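Local coordinates for cytoplasmic protein (Cryptococcus neoformans var. grubii serotype A, PDB 7LPO) that probably hydrolyses steryl beta-glucosides, releasing the sterol from its glucose, as a sterylglucosidase of glycoside hydrolase family 5, at residues D145-F150 against Q209-F214; A315-F318 against P323-G326. One frame throughout, in Å; residues are numbered along the deposited sequence.

Contact 1 of 2, residues D145-F150 against Q209-F214; sequences DVWSRF and QTIWTF
Ile-211 lays its CG2 methyl over the middle of one face of the Trp-147 indole, while the benzene edge of the same indole points at the face of Trp-212. The methyl carbon CG2 of Ile-211 stands 3.4 Å from the centroid of the six-membered ring of Trp-147, a CH-pi contact centred near the fusion bond of the two rings. Its approach is only 16° off the ring normal. The two tryptophans form a T-shaped (edge-to-face) pair, their six-membered rings 5.1 Å apart between centroids and their planes at 90°. Here Trp-147 CE3 comes over Trp-212 CZ2 at 3.8 Å, displaced from the ring centre toward the rim.

With CG anti to the backbone N (chi1 -177°), the Trp-147 indole lies where Ile-211 meets its face and Trp-212 its edge. On helix 206-221 the first bond of the beta-branched Ile-211 side chain points at the loop, and its CG2 branch does the touching, a compact methyl that can sit flat against an aromatic face. The neighbouring Trp-212 starts out across the direction of the loop, but the far end of its rigid indole comes close to Trp-147.

No hydrogen bond crosses the interface; the contact rests on apolar and aromatic packing. The polar ends of both indoles are satisfied outside the two segments: Trp-147 NE1 bonds to Thr-160 OG1 and Trp-212 NE1 to Asn-208 OD1, which would help fix the rotation of each ring. All four touching residues are buried. The arrangement is a T-shaped tryptophan pair with an isoleucine CH-pi contact, packing the loop after strand 137-143 against helix 206-221, in the catalytic-domain region expected to form the TIM barrel of family 5 glycoside hydrolases.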
# COMPACT_ATOMS: atom_id res chain seq x y z
N ASP A 145 4.31 7.33 3.14
CA ASP A 145 3.04 7.73 3.73
C ASP A 145 3.20 9.17 4.17
O ASP A 145 4.15 9.49 4.89
CB ASP A 145 2.66 6.84 4.92
CG ASP A 145 2.50 5.39 4.54
OD1 ASP A 145 1.44 5.06 3.94
OD2 ASP A 145 3.41 4.59 4.84
N VAL A 146 2.29 10.03 3.73
CA VAL A 146 2.30 11.46 4.01
C VAL A 146 3.71 12.03 3.92
O VAL A 146 4.17 12.76 4.81
CB VAL A 146 1.65 11.76 5.38
CG1 VAL A 146 0.16 11.43 5.31
CG2 VAL A 146 2.27 10.98 6.50
N TRP A 147 4.37 11.69 2.81
CA TRP A 147 5.67 12.17 2.35
C TRP A 147 6.86 11.54 3.07
O TRP A 147 7.79 11.07 2.41
CB TRP A 147 5.79 13.69 2.46
CG TRP A 147 7.12 14.18 1.90
CD1 TRP A 147 8.17 14.66 2.62
CD2 TRP A 147 7.53 14.19 0.53
NE1 TRP A 147 9.22 14.97 1.78
CE2 TRP A 147 8.85 14.69 0.49
CE3 TRP A 147 6.92 13.81 -0.67
CZ2 TRP A 147 9.56 14.84 -0.70
CZ3 TRP A 147 7.62 13.97 -1.85
CH2 TRP A 147 8.93 14.47 -1.86
N SER A 148 6.86 11.54 4.41
CA SER A 148 8.03 11.09 5.15
C SER A 148 7.69 10.87 6.61
O SER A 148 6.67 11.34 7.10
CB SER A 148 9.18 12.10 5.05
OG SER A 148 8.81 13.33 5.65
N ARG A 149 8.58 10.15 7.32
CA ARG A 149 8.45 10.02 8.77
C ARG A 149 8.40 11.38 9.45
O ARG A 149 7.67 11.58 10.43
CB ARG A 149 9.62 9.23 9.36
CG ARG A 149 9.71 7.78 8.96
CD ARG A 149 10.74 7.04 9.81
NE ARG A 149 12.11 7.56 9.64
CZ ARG A 149 12.93 7.87 10.64
NH1 ARG A 149 12.53 7.74 11.90
NH2 ARG A 149 14.15 8.32 10.39
N PHE A 150 9.18 12.34 8.95
CA PHE A 150 9.29 13.66 9.55
C PHE A 150 8.06 14.52 9.30
O PHE A 150 7.93 15.57 9.92
CB PHE A 150 10.57 14.30 9.01
CG PHE A 150 11.71 13.31 8.96
CD1 PHE A 150 12.32 12.89 10.13
CD2 PHE A 150 12.09 12.72 7.77
CE1 PHE A 150 13.31 11.95 10.11
CE2 PHE A 150 13.08 11.77 7.74
CZ PHE A 150 13.69 11.38 8.91
N GLN A 209 0.63 19.53 2.05
CA GLN A 209 -0.04 20.31 1.02
C GLN A 209 0.97 21.08 0.19
O GLN A 209 0.82 21.22 -1.03
CB GLN A 209 -1.06 21.27 1.65
CG GLN A 209 -2.36 20.61 2.05
CD GLN A 209 -3.21 21.48 2.95
OE1 GLN A 209 -2.70 22.22 3.80
NE2 GLN A 209 -4.52 21.40 2.76
N THR A 210 2.04 21.56 0.83
CA THR A 210 3.08 22.27 0.10
C THR A 210 3.97 21.29 -0.65
O THR A 210 4.19 21.44 -1.86
CB THR A 210 3.92 23.10 1.07
OG1 THR A 210 3.08 24.08 1.69
CG2 THR A 210 5.06 23.80 0.34
N ILE A 211 4.47 20.27 0.05
CA ILE A 211 5.52 19.43 -0.50
C ILE A 211 5.02 18.67 -1.72
O ILE A 211 5.73 18.56 -2.72
CB ILE A 211 6.07 18.48 0.58
CG1 ILE A 211 6.86 19.28 1.62
CG2 ILE A 211 6.97 17.42 -0.05
CD1 ILE A 211 7.12 18.51 2.91
N TRP A 212 3.80 18.13 -1.64
CA TRP A 212 3.26 17.39 -2.77
C TRP A 212 2.97 18.30 -3.96
O TRP A 212 3.10 17.87 -5.11
CB TRP A 212 2.00 16.65 -2.34
CG TRP A 212 2.26 15.43 -1.53
CD1 TRP A 212 1.93 15.23 -0.23
CD2 TRP A 212 2.93 14.24 -1.97
NE1 TRP A 212 2.34 13.98 0.17
CE2 TRP A 212 2.96 13.35 -0.87
CE3 TRP A 212 3.51 13.83 -3.18
CZ2 TRP A 212 3.53 12.08 -0.95
CZ3 TRP A 212 4.07 12.57 -3.25
CH2 TRP A 212 4.08 11.71 -2.14
N THR A 213 2.57 19.55 -3.71
CA THR A 213 2.39 20.49 -4.82
C THR A 213 3.73 20.78 -5.50
O THR A 213 3.80 20.87 -6.73
CB THR A 213 1.75 21.78 -4.30
OG1 THR A 213 0.50 21.50 -3.68
CG2 THR A 213 1.51 22.78 -5.41
N PHE A 214 4.80 20.93 -4.70
CA PHE A 214 6.15 21.02 -5.25
C PHE A 214 6.47 19.80 -6.10
O PHE A 214 6.84 19.91 -7.27
CB PHE A 214 7.17 21.16 -4.10
CG PHE A 214 7.22 22.52 -3.44
CD1 PHE A 214 6.55 23.61 -3.96
CD2 PHE A 214 7.98 22.70 -2.29
CE1 PHE A 214 6.65 24.87 -3.35
CE2 PHE A 214 8.06 23.95 -1.67
CZ PHE A 214 7.40 25.03 -2.20

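Contact 2 of 2, residues A315-F318 against P323-G326; sequences AWNF and PYRG
Asn-317 and Tyr-324 exchange two backbone hydrogen bonds as an antiparallel hydrogen-bonded pair, each N bonded to the other's O at 2.8 Å, and a third, Gly-326 N to Ala-315 O, continues the pairing of 315-318 with 323-326. Pro-323 has no N-H to give, which suits its non-hydrogen-bonded place opposite Phe-318; its CA instead makes a CA-H...O contact with Asn-317 O at 3.1 Å.

Two CH-pi contacts follow. Arg-325 lays its aliphatic CG over one face of the Trp-316 six-membered ring, 3.7 Å from the centroid, leaving the guanidinium plane steeply turned from the indole. Asn-317 CB similarly sits over the Tyr-324 ring, whose CG lies between the backbone N and carbonyl carbon (chi1 73°), holding the phenol across the neighbouring strand.

Apolar packing is supplied by Pro-323, whose CB touches Trp-316 CE3 at 3.7 Å while its CD lies beside Phe-318 CE2. Phe-318 also packs on Met-460 and Thr-461 of helix 456-461, and Trp-316 makes a cation-pi contact with Lys-292. These pairs belong to the beta hairpin of strands 311-319 and 322-331, two neighbours in a three-stranded antiparallel sheet at the surface.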
# COMPACT_ATOMS: atom_id res chain seq x y z
N ALA A 315 -12.78 20.95 14.33
CA ALA A 315 -12.32 19.60 14.62
C ALA A 315 -13.41 18.62 14.22
O ALA A 315 -14.60 18.92 14.31
CB ALA A 315 -11.96 19.42 16.09
N TRP A 316 -12.99 17.43 13.78
CA TRP A 316 -13.90 16.45 13.23
C TRP A 316 -13.80 15.13 13.97
O TRP A 316 -12.70 14.67 14.30
CB TRP A 316 -13.61 16.22 11.75
CG TRP A 316 -13.99 17.37 10.92
CD1 TRP A 316 -13.27 18.52 10.72
CD2 TRP A 316 -15.20 17.52 10.20
NE1 TRP A 316 -13.96 19.37 9.89
CE2 TRP A 316 -15.15 18.78 9.56
CE3 TRP A 316 -16.32 16.71 10.02
CZ2 TRP A 316 -16.19 19.25 8.75
CZ3 TRP A 316 -17.34 17.17 9.22
CH2 TRP A 316 -17.28 18.43 8.60
N ASN A 317 -14.96 14.51 14.20
CA ASN A 317 -15.05 13.16 14.73
C ASN A 317 -15.49 12.22 13.62
O ASN A 317 -16.20 12.63 12.70
CB ASN A 317 -16.04 13.09 15.90
CG ASN A 317 -15.67 14.02 17.04
OD1 ASN A 317 -14.51 14.10 17.43
ND2 ASN A 317 -16.66 14.72 17.58
N PHE A 318 -15.09 10.96 13.72
CA PHE A 318 -15.52 9.95 12.77
C PHE A 318 -16.72 9.20 13.36
O PHE A 318 -16.57 8.43 14.32
CB PHE A 318 -14.39 8.99 12.43
CG PHE A 318 -14.62 8.23 11.15
CD1 PHE A 318 -15.41 7.09 11.15
CD2 PHE A 318 -14.07 8.66 9.96
CE1 PHE A 318 -15.65 6.40 9.96
CE2 PHE A 318 -14.30 7.97 8.78
CZ PHE A 318 -15.09 6.84 8.78
N PRO A 323 -17.22 11.36 8.84
CA PRO A 323 -16.87 12.51 9.67
C PRO A 323 -18.07 13.40 9.97
O PRO A 323 -18.91 13.64 9.10
CB PRO A 323 -15.82 13.26 8.84
CG PRO A 323 -15.28 12.25 7.88
CD PRO A 323 -16.34 11.22 7.66
N TYR A 324 -18.12 13.91 11.20
CA TYR A 324 -19.06 14.94 11.59
C TYR A 324 -18.35 15.89 12.54
O TYR A 324 -17.38 15.51 13.22
CB TYR A 324 -20.32 14.34 12.23
CG TYR A 324 -20.09 13.82 13.62
CD1 TYR A 324 -19.62 12.53 13.82
CD2 TYR A 324 -20.32 14.62 14.72
CE1 TYR A 324 -19.40 12.05 15.10
CE2 TYR A 324 -20.10 14.15 16.00
CZ TYR A 324 -19.63 12.87 16.18
OH TYR A 324 -19.41 12.39 17.44
N ARG A 325 -18.83 17.13 12.59
CA ARG A 325 -18.13 18.19 13.29
C ARG A 325 -18.20 18.01 14.80
O ARG A 325 -19.24 17.65 15.36
CB ARG A 325 -18.72 19.55 12.91
CG ARG A 325 -18.11 20.21 11.69
CD ARG A 325 -18.55 21.68 11.57
NE ARG A 325 -18.81 22.28 12.88
CZ ARG A 325 -17.86 22.75 13.70
NH1 ARG A 325 -16.58 22.72 13.34
NH2 ARG A 325 -18.19 23.26 14.88
N GLY A 326 -17.09 18.29 15.47
CA GLY A 326 -17.05 18.40 16.92
C GLY A 326 -16.88 19.84 17.34
O GLY A 326 -17.42 20.74 16.70

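How the contacts relate
From the N terminus, the chain leaves strand 137-143, enters the loop holding 145-150, and returns 59 residues later on helix 206-221, where contact 1 closes a long, mostly irregular excursion that includes helix 159-163. It then passes through helix 232-254 and strand 263-267 before reaching strand 311-319, which pairs with strand 322-331 across a very short turn to make contact 2. The two are therefore in series, neither nested nor crossed. The centres of contact 1 and contact 2 lie about 24 Å apart. Between the nearest atoms of contact 1 and contact 2 there are about 12 Å, without touching. Contact 1 ties a loop to a helix in the buried interior; contact 2 joins neighbouring strands at the surface.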